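Local coordinates for galactokinase (Bifidobacterium longum subsp. infantis ATCC 15697 = JCM 1222 = DSM 20088, PDB 6TEQ), which probably transfers phosphate from ATP to galactose and here holds 2-deoxy-2-fluoro-galactose in its sugar pocket, at residues V16-K21 / A128-V133; G33-P38 / A150-D155; V110-R115 / N180-A185. One frame throughout, in Å; residues are numbered along the deposited sequence.

Interaction 1: V16-K21 / A128-V133; sequences VSQATK and AFVSCV
A19 and V130 are the closest backbone positions between segments 16-21 and 128-133, with their CA atoms 5.3 Å apart. Helix 16-21 packs on strand 128-131 at an axis distance of 7.3 Å. Their N-to-C directions differ by 147°, so they run roughly antiparallel. This is a helix-on-sheet contact in the N-terminal part of a GHMP kinase. Helix 12-27 covers one face of the sheet, and F129 points to the other face, where it meets M145, S148 and T149 of helix 141-156.

V130 makes the largest share of the contact. Its CG1 is anti to the backbone N (chi1 174°), and its CG2 lies beside that N. This sets one methyl against the helix backbone and the other against the Q18 side chain. CG2 presses on the helix backbone, 3.7 Å from the N of A19, and also touches the carbonyl of Q18. CG1 meets the Q18 side chain, which crosses it at about a right angle: the nearest atom is Q18 OE1, 3.6 Å from V130 CG1. Two residues earlier in the strand, on the same face, A128 CB lies 3.8 Å from A19 O. No hydrogen bond joins the segments. L10 packs against both Q18 and V130. The V130 side chain is about 7 Å from that of S80, which binds ADP in another structure of this protein. Where the strand ends, S131 forms an ST turn: its OG accepts from V133 N at 3.0 Å.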
ATOM      1  N   VAL A  16      -2.481   8.900 -19.629  1.00 15.91           N
ATOM      2  CA  VAL A  16      -2.935   8.243 -20.882  1.00 17.91           C
ATOM      3  C   VAL A  16      -1.937   8.595 -21.983  1.00 15.26           C
ATOM      4  O   VAL A  16      -1.536   7.698 -22.758  1.00 18.78           O
ATOM      5  CB  VAL A  16      -4.370   8.616 -21.246  1.00 17.19           C
ATOM      6  CG1 VAL A  16      -4.750   8.180 -22.639  1.00 20.19           C
ATOM      7  CG2 VAL A  16      -5.340   8.036 -20.228  1.00 19.80           C
ATOM      8  N   SER A  17      -1.619   9.876 -22.123  1.00 16.60           N
ATOM      9  CA  SER A  17      -0.743  10.349 -23.239  1.00 19.28           C
ATOM     10  C   SER A  17       0.620   9.627 -23.163  1.00 19.01           C
ATOM     11  O   SER A  17       1.109   9.054 -24.144  1.00 18.42           O
ATOM     12  CB  SER A  17      -0.635  11.862 -23.213  1.00 22.28           C
ATOM     13  OG  SER A  17       0.073  12.289 -24.315  1.00 31.61           O
ATOM     14  N   GLN A  18       1.199   9.551 -21.983  1.00 17.63           N
ATOM     15  CA  GLN A  18       2.565   9.024 -21.808  1.00 17.81           C
ATOM     16  C   GLN A  18       2.591   7.506 -21.940  1.00 16.01           C
ATOM     17  O   GLN A  18       3.534   6.944 -22.544  1.00 17.61           O
ATOM     18  CB  GLN A  18       3.108   9.494 -20.457  1.00 18.38           C
ATOM     19  CG  GLN A  18       3.460  10.976 -20.446  1.00 17.70           C
ATOM     20  CD  GLN A  18       3.892  11.467 -19.083  1.00 16.49           C
ATOM     21  OE1 GLN A  18       4.669  10.815 -18.427  1.00 20.91           O
ATOM     22  NE2 GLN A  18       3.578  12.720 -18.780  1.00 20.61           N
ATOM     23  N   ALA A  19       1.609   6.810 -21.370  1.00 17.02           N
ATOM     24  CA  ALA A  19       1.532   5.338 -21.445  1.00 16.42           C
ATOM     25  C   ALA A  19       1.279   4.943 -22.887  1.00 14.75           C
ATOM     26  O   ALA A  19       1.930   3.983 -23.380  1.00 15.67           O
ATOM     27  CB  ALA A  19       0.451   4.825 -20.553  1.00 15.94           C
ATOM     28  N   THR A  20       0.427   5.697 -23.576  1.00 16.88           N
ATOM     29  CA  THR A  20       0.080   5.389 -24.995  1.00 18.19           C
ATOM     30  C   THR A  20       1.319   5.582 -25.869  1.00 16.91           C
ATOM     31  O   THR A  20       1.619   4.722 -26.646  1.00 16.75           O
ATOM     32  CB  THR A  20      -1.102   6.203 -25.485  1.00 19.35           C
ATOM     33  OG1 THR A  20      -2.244   5.943 -24.660  1.00 20.82           O
ATOM     34  CG2 THR A  20      -1.420   5.826 -26.912  1.00 18.85           C
ATOM     35  N   LYS A  21       2.018   6.701 -25.714  1.00 18.01           N
ATOM     36  CA  LYS A  21       3.223   6.995 -26.503  1.00 18.15           C
ATOM     37  C   LYS A  21       4.289   5.903 -26.246  1.00 17.28           C
ATOM     38  O   LYS A  21       4.952   5.448 -27.200  1.00 16.42           O
ATOM     39  CB  LYS A  21       3.717   8.411 -26.167  1.00 23.86           C
ATOM     40  CG  LYS A  21       5.037   8.830 -26.832  1.00 28.32           C
ATOM     41  CD  LYS A  21       5.266  10.305 -26.765  1.00 33.83           C
ATOM     42  CE  LYS A  21       6.641  10.819 -27.202  1.00 46.46           C
ATOM     43  NZ  LYS A  21       7.377   9.915 -28.109  1.00 38.77           N
ATOM     44  N   ALA A 128       2.855  -1.309 -21.607  1.00 14.14           N
ATOM     45  CA  ALA A 128       3.741  -0.174 -21.285  1.00 13.60           C
ATOM     46  C   ALA A 128       3.202   0.491 -20.022  1.00 13.99           C
ATOM     47  O   ALA A 128       2.032   0.841 -19.917  1.00 15.34           O
ATOM     48  CB  ALA A 128       3.845   0.818 -22.385  1.00 14.85           C
ATOM     49  N   PHE A 129       4.089   0.680 -19.074  1.00 13.83           N
ATOM     50  CA  PHE A 129       3.766   1.352 -17.789  1.00 12.41           C
ATOM     51  C   PHE A 129       4.468   2.717 -17.690  1.00 13.87           C
ATOM     52  O   PHE A 129       5.680   2.832 -17.969  1.00 14.78           O
ATOM     53  CB  PHE A 129       4.320   0.507 -16.632  1.00 13.81           C
ATOM     54  CG  PHE A 129       3.651  -0.800 -16.510  1.00 12.91           C
ATOM     55  CD1 PHE A 129       2.489  -0.892 -15.775  1.00 12.78           C
ATOM     56  CD2 PHE A 129       4.092  -1.909 -17.215  1.00 12.09           C
ATOM     57  CE1 PHE A 129       1.867  -2.118 -15.611  1.00 13.24           C
ATOM     58  CE2 PHE A 129       3.449  -3.121 -17.068  1.00 13.83           C
ATOM     59  CZ  PHE A 129       2.323  -3.208 -16.315  1.00 12.34           C
ATOM     60  N   VAL A 130       3.710   3.709 -17.252  1.00 13.64           N
ATOM     61  CA  VAL A 130       4.184   5.035 -16.826  1.00 12.01           C
ATOM     62  C   VAL A 130       3.584   5.270 -15.438  1.00 14.33           C
ATOM     63  O   VAL A 130       2.404   5.096 -15.277  1.00 16.00           O
ATOM     64  CB  VAL A 130       3.834   6.163 -17.807  1.00 14.68           C
ATOM     65  CG1 VAL A 130       4.234   7.470 -17.211  1.00 18.81           C
ATOM     66  CG2 VAL A 130       4.507   5.912 -19.177  1.00 16.51           C
ATOM     67  N   SER A 131       4.432   5.605 -14.448  1.00 14.92           N
ATOM     68  CA  SER A 131       3.969   5.827 -13.077  1.00 14.55           C
ATOM     69  C   SER A 131       4.439   7.170 -12.537  1.00 11.50           C
ATOM     70  O   SER A 131       5.516   7.647 -12.931  1.00 15.95           O
ATOM     71  CB  SER A 131       4.441   4.673 -12.205  1.00 14.42           C
ATOM     72  OG  SER A 131       3.872   4.724 -10.926  1.00 14.17           O
ATOM     73  N   CYS A 132       3.722   7.674 -11.547  1.00 14.22           N
ATOM     74  CA  CYS A 132       4.234   8.735 -10.676  1.00 15.45           C
ATOM     75  C   CYS A 132       4.174   8.279  -9.197  1.00 13.35           C
ATOM     76  O   CYS A 132       4.261   9.163  -8.348  1.00 14.22           O
ATOM     77  CB  CYS A 132       3.480  10.019 -10.913  1.00 16.08           C
ATOM     78  SG  CYS A 132       1.716   9.869 -10.546  1.00 15.40           S
ATOM     79  N   VAL A 133       3.937   6.987  -8.900  1.00 13.01           N
ATOM     80  CA  VAL A 133       4.057   6.460  -7.520  1.00 11.94           C
ATOM     81  C   VAL A 133       5.546   6.308  -7.242  1.00 15.40           C
ATOM     82  O   VAL A 133       6.201   5.486  -7.882  1.00 17.37           O
ATOM     83  CB  VAL A 133       3.290   5.153  -7.308  1.00 13.40           C
ATOM     84  CG1 VAL A 133       3.384   4.686  -5.875  1.00 15.47           C
ATOM     85  CG2 VAL A 133       1.878   5.280  -7.749  1.00 12.98           C
TER

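Interaction 2: G33-P38 / A150-D155; sequences GVWAAP and ALALDD
W35 and D155 are brought together by their first torsions. In W35, CG is anti to the carbonyl carbon (chi1 -61°), which directs the indole from the strand to the helix. In D155, CG is anti to the backbone N (chi1 -169°), which places the carboxylate at the edge of the indole. W35 NE1 donates to D155 OD2 at 2.9 Å, with an N-H...O angle of 149°. The oxygen lies almost in the ring plane. The N-H meets the carboxylate from above its plane, and the two flat groups are nearly perpendicular. D155 OD2 also forms a salt bridge with R414, so one oxygen serves two partners. This pairing is consistent with a charged carboxylate.

A152 covers one face of the indole. Its CA sits 3.6 Å from the centroid of the five-membered ring, in a CH-pi contact close to the ring normal. Its CB is nearer the six-membered ring, 3.4 Å from W35 CE3. L151 CD2 approaches W35 CD1 obliquely, at 4.1 Å. The indole is thus buried against the helix, with its polar N-H satisfied.

This is a helix-on-sheet contact: a tryptophan of strand 33-42 packs on helix 141-156, which covers that face of the sheet, away from the sugar and nucleotide sites. The strand is flanked in the sheet by strands 54-70 and 413-417. L153 points away from strand 33-38 and packs on helix 105-116.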
ATOM      1  N   GLY A  33      -6.344  -0.161 -24.735  1.00 17.11           N
ATOM      2  CA  GLY A  33      -6.770   0.954 -23.894  1.00 15.46           C
ATOM      3  C   GLY A  33      -5.655   1.266 -22.889  1.00 13.15           C
ATOM      4  O   GLY A  33      -4.561   0.654 -22.957  1.00 14.99           O
ATOM      5  N   VAL A  34      -5.976   2.081 -21.914  1.00 13.60           N
ATOM      6  CA  VAL A  34      -5.111   2.442 -20.792  1.00 14.59           C
ATOM      7  C   VAL A  34      -5.937   2.288 -19.527  1.00 13.23           C
ATOM      8  O   VAL A  34      -7.104   2.786 -19.519  1.00 13.78           O
ATOM      9  CB  VAL A  34      -4.546   3.851 -20.954  1.00 13.84           C
ATOM     10  CG1 VAL A  34      -3.694   4.246 -19.787  1.00 15.61           C
ATOM     11  CG2 VAL A  34      -3.733   4.029 -22.245  1.00 15.27           C
ATOM     12  N   TRP A  35      -5.325   1.586 -18.561  1.00 13.36           N
ATOM     13  CA  TRP A  35      -5.888   1.466 -17.227  1.00 13.90           C
ATOM     14  C   TRP A  35      -4.929   2.111 -16.232  1.00 14.02           C
ATOM     15  O   TRP A  35      -3.806   2.397 -16.606  1.00 14.51           O
ATOM     16  CB  TRP A  35      -6.225   0.030 -16.918  1.00 14.51           C
ATOM     17  CG  TRP A  35      -7.243  -0.558 -17.864  1.00 13.45           C
ATOM     18  CD1 TRP A  35      -8.538  -0.812 -17.556  1.00 13.02           C
ATOM     19  CD2 TRP A  35      -7.071  -1.013 -19.223  1.00 13.40           C
ATOM     20  NE1 TRP A  35      -9.157  -1.437 -18.601  1.00 14.06           N
ATOM     21  CE2 TRP A  35      -8.305  -1.571 -19.632  1.00 15.33           C
ATOM     22  CE3 TRP A  35      -5.992  -1.051 -20.113  1.00 13.66           C
ATOM     23  CZ2 TRP A  35      -8.534  -2.034 -20.936  1.00 15.43           C
ATOM     24  CZ3 TRP A  35      -6.165  -1.622 -21.347  1.00 14.97           C
ATOM     25  CH2 TRP A  35      -7.438  -2.076 -21.770  1.00 15.95           C
ATOM     26  N   ALA A  36      -5.391   2.349 -15.017  1.00 12.10           N
ATOM     27  CA  ALA A  36      -4.493   2.899 -13.992  1.00 13.96           C
ATOM     28  C   ALA A  36      -4.949   2.490 -12.622  1.00 12.17           C
ATOM     29  O   ALA A  36      -6.121   2.170 -12.440  1.00 13.60           O
ATOM     30  CB  ALA A  36      -4.360   4.395 -14.113  1.00 13.21           C
ATOM     31  N   ALA A  37      -3.958   2.332 -11.741  1.00 13.24           N
ATOM     32  CA  ALA A  37      -4.229   2.040 -10.331  1.00 12.03           C
ATOM     33  C   ALA A  37      -3.390   2.974  -9.501  1.00 11.43           C
ATOM     34  O   ALA A  37      -2.212   3.254  -9.838  1.00 11.56           O
ATOM     35  CB  ALA A  37      -3.962   0.593 -10.053  1.00 12.21           C
ATOM     36  N   PRO A  38      -3.930   3.417  -8.364  1.00 10.47           N
ATOM     37  CA  PRO A  38      -3.191   4.332  -7.505  1.00 12.12           C
ATOM     38  C   PRO A  38      -2.262   3.628  -6.525  1.00 10.04           C
ATOM     39  O   PRO A  38      -2.419   2.480  -6.121  1.00 12.28           O
ATOM     40  CB  PRO A  38      -4.296   5.090  -6.782  1.00 10.59           C
ATOM     41  CG  PRO A  38      -5.363   3.996  -6.586  1.00 13.53           C
ATOM     42  CD  PRO A  38      -5.341   3.283  -7.930  1.00 12.83           C
ATOM     43  N   ALA A 150      -4.058  -6.189 -13.470  1.00 12.60           N
ATOM     44  CA  ALA A 150      -5.183  -7.122 -13.188  1.00 12.82           C
ATOM     45  C   ALA A 150      -6.442  -6.497 -13.756  1.00 12.45           C
ATOM     46  O   ALA A 150      -7.223  -7.187 -14.392  1.00 13.30           O
ATOM     47  CB  ALA A 150      -5.324  -7.360 -11.687  1.00 13.80           C
ATOM     48  N   LEU A 151      -6.630  -5.177 -13.609  1.00 12.64           N
ATOM     49  CA  LEU A 151      -7.857  -4.548 -14.131  1.00 13.21           C
ATOM     50  C   LEU A 151      -7.826  -4.579 -15.658  1.00 14.68           C
ATOM     51  O   LEU A 151      -8.874  -4.855 -16.287  1.00 15.04           O
ATOM     52  CB  LEU A 151      -7.975  -3.124 -13.611  1.00 13.60           C
ATOM     53  CG  LEU A 151      -9.351  -2.500 -13.754  1.00 13.85           C
ATOM     54  CD1 LEU A 151     -10.411  -3.158 -12.869  1.00 16.45           C
ATOM     55  CD2 LEU A 151      -9.258  -1.028 -13.503  1.00 18.08           C
ATOM     56  N   ALA A 152      -6.679  -4.270 -16.242  1.00 12.84           N
ATOM     57  CA  ALA A 152      -6.548  -4.224 -17.715  1.00 14.66           C
ATOM     58  C   ALA A 152      -6.822  -5.637 -18.269  1.00 13.86           C
ATOM     59  O   ALA A 152      -7.576  -5.751 -19.256  1.00 15.69           O
ATOM     60  CB  ALA A 152      -5.187  -3.721 -18.118  1.00 15.51           C
ATOM     61  N   LEU A 153      -6.244  -6.691 -17.694  1.00 11.89           N
ATOM     62  CA  LEU A 153      -6.433  -8.049 -18.196  1.00 13.04           C
ATOM     63  C   LEU A 153      -7.895  -8.464 -18.055  1.00 13.30           C
ATOM     64  O   LEU A 153      -8.406  -9.123 -18.957  1.00 16.34           O
ATOM     65  CB  LEU A 153      -5.503  -9.021 -17.465  1.00 14.46           C
ATOM     66  CG  LEU A 153      -4.040  -8.878 -17.847  1.00 15.58           C
ATOM     67  CD1 LEU A 153      -3.139  -9.677 -16.892  1.00 16.36           C
ATOM     68  CD2 LEU A 153      -3.787  -9.289 -19.315  1.00 15.61           C
ATOM     69  N   ASP A 154      -8.511  -8.164 -16.928  1.00 14.48           N
ATOM     70  CA  ASP A 154      -9.930  -8.496 -16.702  1.00 14.67           C
ATOM     71  C   ASP A 154     -10.758  -7.878 -17.824  1.00 16.83           C
ATOM     72  O   ASP A 154     -11.693  -8.516 -18.305  1.00 17.95           O
ATOM     73  CB  ASP A 154     -10.372  -8.041 -15.324  1.00 14.78           C
ATOM     74  CG  ASP A 154     -11.869  -8.151 -15.099  1.00 12.51           C
ATOM     75  OD1 ASP A 154     -12.268  -9.282 -14.720  1.00 17.80           O
ATOM     76  OD2 ASP A 154     -12.599  -7.184 -15.464  1.00 15.50           O
ATOM     77  N   ASP A 155     -10.483  -6.634 -18.139  1.00 14.95           N
ATOM     78  CA  ASP A 155     -11.225  -5.903 -19.174  1.00 14.78           C
ATOM     79  C   ASP A 155     -10.998  -6.560 -20.522  1.00 14.48           C
ATOM     80  O   ASP A 155     -12.044  -6.923 -21.153  1.00 17.56           O
ATOM     81  CB  ASP A 155     -10.829  -4.432 -19.097  1.00 16.56           C
ATOM     82  CG  ASP A 155     -11.676  -3.485 -19.903  1.00 19.57           C
ATOM     83  OD1 ASP A 155     -12.176  -3.937 -20.931  1.00 26.73           O
ATOM     84  OD2 ASP A 155     -11.687  -2.304 -19.600  1.00 21.13           O
TER

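Interaction 3: V110-R115 / N180-A185; sequences VAWALR and NEMAGA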
ATOM      1  N   VAL A 110       0.614 -11.578 -12.683  1.00 16.29           N
ATOM      2  CA  VAL A 110      -0.860 -11.359 -12.606  1.00 15.44           C
ATOM      3  C   VAL A 110      -1.592 -12.224 -13.637  1.00 17.72           C
ATOM      4  O   VAL A 110      -2.517 -12.968 -13.237  1.00 16.63           O
ATOM      5  CB  VAL A 110      -1.231  -9.881 -12.779  1.00 13.77           C
ATOM      6  CG1 VAL A 110      -2.745  -9.776 -12.821  1.00 14.50           C
ATOM      7  CG2 VAL A 110      -0.589  -9.043 -11.648  1.00 14.22           C
ATOM      8  N   ALA A 111      -1.125 -12.240 -14.872  1.00 15.23           N
ATOM      9  CA  ALA A 111      -1.691 -13.131 -15.905  1.00 15.50           C
ATOM     10  C   ALA A 111      -1.555 -14.600 -15.457  1.00 17.03           C
ATOM     11  O   ALA A 111      -2.529 -15.370 -15.554  1.00 18.09           O
ATOM     12  CB  ALA A 111      -1.118 -12.810 -17.236  1.00 15.14           C
ATOM     13  N   TRP A 112      -0.371 -14.969 -14.978  1.00 13.99           N
ATOM     14  CA  TRP A 112      -0.100 -16.324 -14.431  1.00 16.38           C
ATOM     15  C   TRP A 112      -1.111 -16.659 -13.338  1.00 16.53           C
ATOM     16  O   TRP A 112      -1.671 -17.850 -13.289  1.00 20.56           O
ATOM     17  CB  TRP A 112       1.331 -16.362 -13.954  1.00 18.47           C
ATOM     18  CG  TRP A 112       1.695 -17.572 -13.175  1.00 18.87           C
ATOM     19  CD1 TRP A 112       2.107 -18.755 -13.712  1.00 23.64           C
ATOM     20  CD2 TRP A 112       1.765 -17.711 -11.745  1.00 18.12           C
ATOM     21  NE1 TRP A 112       2.378 -19.647 -12.713  1.00 25.45           N
ATOM     22  CE2 TRP A 112       2.208 -19.027 -11.507  1.00 23.06           C
ATOM     23  CE3 TRP A 112       1.513 -16.873 -10.640  1.00 15.74           C
ATOM     24  CZ2 TRP A 112       2.401 -19.531 -10.226  1.00 23.23           C
ATOM     25  CZ3 TRP A 112       1.767 -17.354  -9.379  1.00 18.98           C
ATOM     26  CH2 TRP A 112       2.141 -18.682  -9.175  1.00 23.90           C
ATOM     27  N   ALA A 113      -1.293 -15.737 -12.394  1.00 15.46           N
ATOM     28  CA  ALA A 113      -2.214 -15.996 -11.260  1.00 19.89           C
ATOM     29  C   ALA A 113      -3.637 -16.164 -11.769  1.00 15.97           C
ATOM     30  O   ALA A 113      -4.346 -17.060 -11.311  1.00 17.91           O
ATOM     31  CB  ALA A 113      -2.134 -14.890 -10.216  1.00 16.34           C
ATOM     32  N   LEU A 114      -4.084 -15.355 -12.711  1.00 19.93           N
ATOM     33  CA  LEU A 114      -5.444 -15.530 -13.283  1.00 20.99           C
ATOM     34  C   LEU A 114      -5.550 -16.908 -13.967  1.00 19.06           C
ATOM     35  O   LEU A 114      -6.545 -17.581 -13.774  1.00 22.01           O
ATOM     36  CB  LEU A 114      -5.734 -14.395 -14.244  1.00 16.16           C
ATOM     37  CG  LEU A 114      -5.871 -13.001 -13.565  1.00 16.49           C
ATOM     38  CD1 LEU A 114      -5.914 -11.861 -14.587  1.00 17.87           C
ATOM     39  CD2 LEU A 114      -7.143 -12.952 -12.708  1.00 15.95           C
ATOM     40  N   ARG A 115      -4.538 -17.312 -14.724  1.00 19.69           N
ATOM     41  CA  ARG A 115      -4.588 -18.602 -15.415  1.00 20.58           C
ATOM     42  C   ARG A 115      -4.634 -19.680 -14.339  1.00 20.38           C
ATOM     43  O   ARG A 115      -5.419 -20.646 -14.548  1.00 24.23           O
ATOM     44  CB  ARG A 115      -3.394 -18.715 -16.353  1.00 17.77           C
ATOM     45  CG  ARG A 115      -3.575 -17.844 -17.591  1.00 19.12           C
ATOM     46  CD  ARG A 115      -2.238 -17.510 -18.235  1.00 19.43           C
ATOM     47  NE  ARG A 115      -1.494 -18.659 -18.690  1.00 22.13           N
ATOM     48  CZ  ARG A 115      -1.702 -19.268 -19.847  1.00 19.54           C
ATOM     49  NH1 ARG A 115      -0.952 -20.294 -20.172  1.00 26.33           N
ATOM     50  NH2 ARG A 115      -2.621 -18.837 -20.697  1.00 21.58           N
ATOM     51  N   ASN A 180       3.510 -12.184  -4.189  1.00 16.30           N
ATOM     52  CA  ASN A 180       4.008 -13.195  -3.233  1.00 17.31           C
ATOM     53  C   ASN A 180       4.731 -14.355  -3.939  1.00 18.51           C
ATOM     54  O   ASN A 180       5.854 -14.729  -3.500  1.00 19.32           O
ATOM     55  CB  ASN A 180       2.902 -13.772  -2.387  1.00 17.46           C
ATOM     56  CG  ASN A 180       2.560 -12.894  -1.212  1.00 20.09           C
ATOM     57  OD1 ASN A 180       3.376 -12.603  -0.357  1.00 22.23           O
ATOM     58  ND2 ASN A 180       1.303 -12.618  -1.077  1.00 22.81           N
ATOM     59  N   GLU A 181       4.131 -14.902  -4.983  1.00 19.06           N
ATOM     60  CA  GLU A 181       4.528 -16.207  -5.532  1.00 21.09           C
ATOM     61  C   GLU A 181       5.356 -16.014  -6.792  1.00 19.03           C
ATOM     62  O   GLU A 181       6.227 -16.851  -6.978  1.00 21.82           O
ATOM     63  CB  GLU A 181       3.330 -17.105  -5.800  1.00 20.91           C
ATOM     64  CG  GLU A 181       2.504 -17.428  -4.581  1.00 24.25           C
ATOM     65  CD  GLU A 181       1.496 -18.551  -4.761  1.00 25.70           C
ATOM     66  OE1 GLU A 181       1.700 -19.417  -5.616  1.00 33.90           O
ATOM     67  OE2 GLU A 181       0.551 -18.604  -3.980  1.00 31.07           O
ATOM     68  N   MET A 182       5.046 -15.033  -7.646  1.00 19.74           N
ATOM     69  CA  MET A 182       5.854 -14.809  -8.877  1.00 18.64           C
ATOM     70  C   MET A 182       7.085 -13.940  -8.554  1.00 20.92           C
ATOM     71  O   MET A 182       8.250 -14.372  -8.878  1.00 22.62           O
ATOM     72  CB  MET A 182       5.081 -14.179 -10.051  1.00 18.06           C
ATOM     73  CG  MET A 182       5.821 -14.278 -11.371  1.00 22.41           C
ATOM     74  SD  MET A 182       6.456 -15.962 -11.830  1.00 20.41           S
ATOM     75  CE  MET A 182       4.880 -16.785 -12.109  1.00 21.49           C
ATOM     76  N   ALA A 183       6.889 -12.779  -7.933  1.00 19.75           N
ATOM     77  CA  ALA A 183       7.979 -11.827  -7.658  1.00 22.36           C
ATOM     78  C   ALA A 183       8.738 -12.244  -6.383  1.00 18.99           C
ATOM     79  O   ALA A 183       9.887 -11.773  -6.198  1.00 24.13           O
ATOM     80  CB  ALA A 183       7.445 -10.444  -7.606  1.00 20.70           C
ATOM     81  N   GLY A 184       8.129 -13.077  -5.525  1.00 18.22           N
ATOM     82  CA  GLY A 184       8.815 -13.546  -4.310  1.00 18.20           C
ATOM     83  C   GLY A 184       8.879 -12.469  -3.253  1.00 20.16           C
ATOM     84  O   GLY A 184       9.779 -12.529  -2.403  1.00 26.57           O
ATOM     85  N   ALA A 185       7.968 -11.502  -3.330  1.00 22.16           N
ATOM     86  CA  ALA A 185       7.921 -10.334  -2.433  1.00 19.96           C
ATOM     87  C   ALA A 185       6.748 -10.549  -1.491  1.00 21.15           C
ATOM     88  O   ALA A 185       5.606 -10.475  -1.918  1.00 23.89           O
ATOM     89  CB  ALA A 185       7.759  -9.073  -3.194  1.00 24.83           C
TER
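E181 is the first residue of 180-185 to meet W112 of helix 110-115. Its CB lies 3.9 Å from W112 CH2, at the far end of the indole. Its extended chain carries OE1 to 3.7 Å from the same CH2, at the ring edge and near the ring plane. This is an edge contact without a hydrogen bond.

M182 follows and reaches over a face of the indole. Its chain bends twice (chi2 50°, chi3 68°), and this turns the terminal methyl onto the ring. CE is 3.3 Å from W112 CD2. It stands 3.4 Å from the centroid of the five-membered ring, 16° off the normal, in a CH-pi contact. SD lies behind the methyl, 5.2 Å from that centroid, which makes this a Met-aromatic contact led by the methyl. The helix contains a wider pi-type turn at 180-183. The chain leaves helical geometry at G184, which has positive phi, and A185 bonds back to E179 through the backbone.

E179 binds magnesium in another structure of this protein, and its side chain is about 7 Å from that of M182. The contact joins helix 105-116 to the C-terminal end of helix 165-183. W112 NE1 has a weak hydrogen bond to L95 O outside the two segments. V100 and A105 also pack on M182. V110 of helix 105-116 touches both S178 of helix 165-183 and T146 of helix 141-156.

In the fold
The three contacts form successive layers. Helix 12-27 lies on one face of the mixed sheet in interaction 1, and helix 141-156 on the other face in interaction 2. Helices 105-116 and 165-183 meet beyond that helix in interaction 3. The centres of interactions 1 and 2 are about 12 Å apart. Those of interactions 2 and 3 are about 16 Å apart, and those of interactions 1 and 3 about 22 Å. V34 touches T20 on one side, while A150 and L153 touch 110-115 on the other. Along the chain, all three first segments precede all three second segments, so every pair crosses. Segments far apart in sequence thereby meet round one mixed sheet, consistent with a GHMP kinase N-terminal domain.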